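Local coordinates for protein phosphonate monoester hydrolase (Ruegeria pomeroyi, PDB 4UPK) that belongs to the sulfatase family of hydrolases, in the alkaline phosphatase clan, and is built round a mixed beta sheet in an assembly of four chains, at residues Q172-N177 against A209-T214; L372-P377 against P417-E422. All blocks are in the same frame, centred on the assembly; numbering follows the deposited sequence.

Contact 1. Residues Q172-N177 against A209-T214; sequences QSHLKN and AEDSDT
Asp211 meets His174 where helix 169-177 comes against the 3-10 turn that leads into helix 213-224. The motif here is a side-chain N-cap: Ser212, the N-cap of helix 213-224, bonds through OG to the backbone N of Ala215, and Asp211 comes just before it. The side chains of His174 and Asp211 cross at about a right angle, with the ring and carboxylate planes 63° apart. His174 reaches the turn because its CG is anti to the backbone N (chi1 179°), which carries the imidazole outward from the helix. Its CE1 comes within 3.1 Å of Asp211 OD1, obliquely to the ring. A ring carbon between two nitrogens is somewhat polar, so a carboxylate oxygen is probably a tolerable neighbour here. Leu175, the next residue of the helix, adds a methyl contact, bringing CD2 to 3.7 Å from Asp211 O. A leucine suits this buried place, since it also packs on Tyr180 and Phe182. The carbonyl oxygen is satisfied by Trp171 NE1, which donates a hydrogen bond to it; the methyl only packs against it. The carboxylate of Asp211 is likewise shared: its OD2 is hydrogen-bonded to Tyr180 OH, while OD1 is turned to His174 CE1 and accepts from a water. The helix is held from a further direction by another chain, where Ser173 OG is hydrogen-bonded to the backbone N of Ala227 of the second subunit. That ordered water, lying in the plane of the imidazole at its edge, completes the join: it donates to Asp211 OD1 at 2.8 Å and accepts a weak bond of 3.4 Å from His174 NE2.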
# COMPACT_ATOMS: atom_id res chain seq x y z
N GLN A 172 -33.21 9.90 -12.56
CA GLN A 172 -33.35 11.11 -13.39
C GLN A 172 -33.54 10.75 -14.84
O GLN A 172 -34.32 11.42 -15.53
CB GLN A 172 -32.15 12.07 -13.26
CG GLN A 172 -32.11 12.88 -11.94
CD GLN A 172 -31.24 14.11 -12.13
OE1 GLN A 172 -31.54 14.99 -12.95
NE2 GLN A 172 -30.20 14.23 -11.33
N SER A 173 -32.84 9.70 -15.31
CA SER A 173 -32.95 9.22 -16.70
C SER A 173 -34.29 8.51 -16.94
O SER A 173 -34.90 8.72 -17.97
CB SER A 173 -31.76 8.34 -17.07
OG SER A 173 -30.56 9.07 -16.91
N HIS A 174 -34.79 7.75 -15.95
CA HIS A 174 -36.10 7.10 -15.97
C HIS A 174 -37.18 8.19 -16.19
O HIS A 174 -38.03 8.05 -17.07
CB HIS A 174 -36.34 6.34 -14.64
CG HIS A 174 -37.68 5.65 -14.57
ND1 HIS A 174 -38.68 6.09 -13.71
CD2 HIS A 174 -38.17 4.62 -15.30
CE1 HIS A 174 -39.70 5.28 -13.92
NE2 HIS A 174 -39.45 4.40 -14.88
N LEU A 175 -37.07 9.32 -15.46
CA LEU A 175 -37.97 10.47 -15.56
C LEU A 175 -37.94 11.16 -16.93
O LEU A 175 -39.00 11.47 -17.46
CB LEU A 175 -37.73 11.49 -14.41
CG LEU A 175 -38.04 11.02 -12.98
CD1 LEU A 175 -37.49 12.00 -11.98
CD2 LEU A 175 -39.53 10.84 -12.75
N LYS A 176 -36.74 11.39 -17.51
CA LYS A 176 -36.62 12.00 -18.84
C LYS A 176 -37.22 11.07 -19.90
O LYS A 176 -37.96 11.55 -20.77
CB LYS A 176 -35.17 12.35 -19.17
CG LYS A 176 -34.69 13.65 -18.52
CD LYS A 176 -33.15 13.78 -18.52
CE LYS A 176 -32.64 14.76 -17.48
NZ LYS A 176 -33.08 16.16 -17.74
N ASN A 177 -36.92 9.75 -19.83
CA ASN A 177 -37.40 8.72 -20.78
C ASN A 177 -38.91 8.47 -20.75
O ASN A 177 -39.49 8.09 -21.77
CB ASN A 177 -36.62 7.42 -20.63
CG ASN A 177 -35.17 7.53 -21.01
OD1 ASN A 177 -34.76 8.42 -21.78
ND2 ASN A 177 -34.35 6.64 -20.49
N ALA A 209 -46.87 7.96 -8.78
CA ALA A 209 -46.38 7.02 -7.77
C ALA A 209 -45.52 5.89 -8.35
O ALA A 209 -44.48 5.58 -7.78
CB ALA A 209 -47.55 6.43 -6.98
N GLU A 210 -45.91 5.32 -9.51
CA GLU A 210 -45.15 4.26 -10.16
C GLU A 210 -43.81 4.74 -10.72
O GLU A 210 -42.97 3.90 -11.08
CB GLU A 210 -46.00 3.54 -11.24
CG GLU A 210 -46.61 4.48 -12.27
CD GLU A 210 -48.07 4.80 -12.02
OE1 GLU A 210 -48.38 5.54 -11.05
OE2 GLU A 210 -48.92 4.31 -12.80
N ASP A 211 -43.60 6.07 -10.80
CA ASP A 211 -42.37 6.68 -11.31
C ASP A 211 -41.53 7.38 -10.21
O ASP A 211 -40.55 8.06 -10.52
CB ASP A 211 -42.69 7.64 -12.47
CG ASP A 211 -43.25 6.93 -13.68
OD1 ASP A 211 -42.77 5.82 -13.99
OD2 ASP A 211 -44.16 7.47 -14.32
N SER A 212 -41.93 7.20 -8.94
CA SER A 212 -41.28 7.82 -7.79
C SER A 212 -39.90 7.24 -7.49
O SER A 212 -39.57 6.16 -7.97
CB SER A 212 -42.18 7.73 -6.55
OG SER A 212 -41.98 6.52 -5.83
N ASP A 213 -39.11 7.97 -6.71
CA ASP A 213 -37.78 7.57 -6.24
C ASP A 213 -37.83 6.25 -5.46
O ASP A 213 -37.03 5.36 -5.75
CB ASP A 213 -37.12 8.71 -5.44
CG ASP A 213 -37.96 9.44 -4.40
OD1 ASP A 213 -39.18 9.09 -4.24
OD2 ASP A 213 -37.42 10.35 -3.74
N THR A 214 -38.84 6.09 -4.53
CA THR A 214 -39.11 4.88 -3.74
C THR A 214 -39.43 3.68 -4.64
O THR A 214 -38.83 2.63 -4.45
CB THR A 214 -40.22 5.14 -2.71
OG1 THR A 214 -39.84 6.23 -1.86
CG2 THR A 214 -40.57 3.90 -1.87
O HOH W 1 -42.42 3.07 -14.06

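Contact 2. Residues L372-P377 against P417-E422; sequences LIIRAP and PFLTGE
Leu419 turns its forked end to Ile374 of strand 372-375 and to Ala376 just beyond it. The side chains of Leu419 and Ile374 cross at about a right angle: Leu419 CD2 packs 3.7 Å from Ile374 CG2, while Leu419 CD1 lies between that methyl and Ala376 CB, 3.8 Å from the latter. Ile374 presents this methyl branch because CG2 is anti to its backbone N, with CG1 beside that nitrogen (chi1 -59°). Residues two apart on an extended chain point the same way, which puts Ile374 and Ala376 side by side against the leucine; Arg375, between them, turns away and forms a salt bridge with Asp68. The beta-branched isoleucine fits the strand, and the small alanine lets the leucine, Leu341 and Trp401 all come close. Just after Leu419 the short, weakly bonded helix ends in a Schellman motif, with Gly421 N bonded to Phe418 O, Glu422 N weakly to Pro417 O, and a positive phi at Gly421 (72°). Strand 372-375 lies between 70-76 and 340-346 in the mixed sheet, antiparallel to both; a helix laid on it through aliphatic side chains is consistent with the alpha/beta fold of the alkaline phosphatase clan.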
# COMPACT_ATOMS: atom_id res chain seq x y z
N LEU A 372 -35.85 -0.90 14.71
CA LEU A 372 -34.98 -2.02 14.41
C LEU A 372 -35.75 -3.33 14.47
O LEU A 372 -36.30 -3.69 15.51
CB LEU A 372 -33.69 -2.07 15.29
CG LEU A 372 -32.76 -3.29 15.05
CD1 LEU A 372 -32.20 -3.31 13.64
CD2 LEU A 372 -31.64 -3.31 16.02
N ILE A 373 -35.79 -4.04 13.32
CA ILE A 373 -36.46 -5.33 13.19
C ILE A 373 -35.42 -6.26 12.63
O ILE A 373 -34.78 -5.96 11.61
CB ILE A 373 -37.76 -5.32 12.31
CG1 ILE A 373 -38.77 -4.19 12.71
CG2 ILE A 373 -38.45 -6.71 12.35
CD1 ILE A 373 -39.79 -3.79 11.61
N ILE A 374 -35.25 -7.41 13.29
CA ILE A 374 -34.33 -8.42 12.82
C ILE A 374 -35.05 -9.75 12.73
O ILE A 374 -35.59 -10.24 13.73
CB ILE A 374 -32.99 -8.49 13.63
CG1 ILE A 374 -32.22 -7.13 13.59
CG2 ILE A 374 -32.11 -9.67 13.13
CD1 ILE A 374 -30.90 -7.06 14.44
N ARG A 375 -35.05 -10.34 11.53
CA ARG A 375 -35.59 -11.67 11.33
C ARG A 375 -34.46 -12.58 10.92
O ARG A 375 -33.71 -12.28 9.99
CB ARG A 375 -36.71 -11.71 10.27
CG ARG A 375 -37.58 -12.95 10.50
CD ARG A 375 -38.53 -13.23 9.38
NE ARG A 375 -39.26 -14.48 9.61
CZ ARG A 375 -38.79 -15.70 9.33
NH1 ARG A 375 -37.57 -15.85 8.82
NH2 ARG A 375 -39.53 -16.77 9.58
N ALA A 376 -34.34 -13.69 11.61
CA ALA A 376 -33.34 -14.69 11.33
C ALA A 376 -34.01 -16.05 11.43
O ALA A 376 -34.87 -16.21 12.30
CB ALA A 376 -32.21 -14.60 12.34
N PRO A 377 -33.67 -17.03 10.57
CA PRO A 377 -34.26 -18.38 10.73
C PRO A 377 -34.06 -18.90 12.16
O PRO A 377 -32.95 -18.85 12.69
CB PRO A 377 -33.49 -19.25 9.72
CG PRO A 377 -32.32 -18.43 9.27
CD PRO A 377 -32.70 -16.99 9.45
N PRO A 417 -27.76 -13.07 20.70
CA PRO A 417 -28.43 -13.67 21.89
C PRO A 417 -29.91 -13.29 22.06
O PRO A 417 -30.73 -14.14 22.41
CB PRO A 417 -27.59 -13.17 23.07
CG PRO A 417 -26.25 -12.92 22.49
CD PRO A 417 -26.50 -12.40 21.10
N PHE A 418 -30.26 -12.02 21.77
CA PHE A 418 -31.62 -11.45 21.80
C PHE A 418 -32.61 -12.10 20.82
O PHE A 418 -33.81 -12.07 21.08
CB PHE A 418 -31.58 -9.94 21.50
CG PHE A 418 -30.83 -9.12 22.52
CD1 PHE A 418 -31.42 -8.77 23.73
CD2 PHE A 418 -29.55 -8.65 22.25
CE1 PHE A 418 -30.75 -7.96 24.65
CE2 PHE A 418 -28.89 -7.84 23.16
CZ PHE A 418 -29.48 -7.52 24.36
N LEU A 419 -32.11 -12.64 19.68
CA LEU A 419 -32.94 -13.26 18.64
C LEU A 419 -33.71 -14.50 19.10
O LEU A 419 -34.83 -14.73 18.62
CB LEU A 419 -32.13 -13.53 17.35
CG LEU A 419 -31.45 -12.31 16.69
CD1 LEU A 419 -30.81 -12.70 15.38
CD2 LEU A 419 -32.42 -11.14 16.48
N THR A 420 -33.14 -15.26 20.06
CA THR A 420 -33.78 -16.43 20.67
C THR A 420 -34.41 -16.08 22.03
O THR A 420 -34.57 -16.96 22.90
CB THR A 420 -32.83 -17.63 20.71
OG1 THR A 420 -31.60 -17.22 21.30
CG2 THR A 420 -32.58 -18.23 19.33
N GLY A 421 -34.78 -14.81 22.20
CA GLY A 421 -35.43 -14.28 23.40
C GLY A 421 -34.55 -14.15 24.63
O GLY A 421 -35.07 -13.85 25.70
N GLU A 422 -33.23 -14.36 24.49
CA GLU A 422 -32.28 -14.26 25.61
C GLU A 422 -31.67 -12.86 25.70
O GLU A 422 -32.13 -11.96 24.99
CB GLU A 422 -31.18 -15.35 25.59
CG GLU A 422 -31.17 -16.39 24.48
CD GLU A 422 -31.69 -17.77 24.81
OE1 GLU A 422 -32.22 -17.98 25.93
OE2 GLU A 422 -31.52 -18.67 23.96

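The two contacts lie 36 Å apart between centres, with nearest atoms about 16 Å apart, and follow one another along the chain without sharing any helix or strand. In contact 2 all three touching residues are buried; in contact 1 His174 stays partly exposed. Contact 1 joins helix 169-177 to the start of helix 213-224, and mixes a carboxylate, an imidazole, a weakly bridging water and one leucine. The same helix also touches the second subunit, but through residues other than those that meet 209-214. Contact 2 sits on the mixed sheet, is touched by no other chain, and is made of aliphatic groups alone.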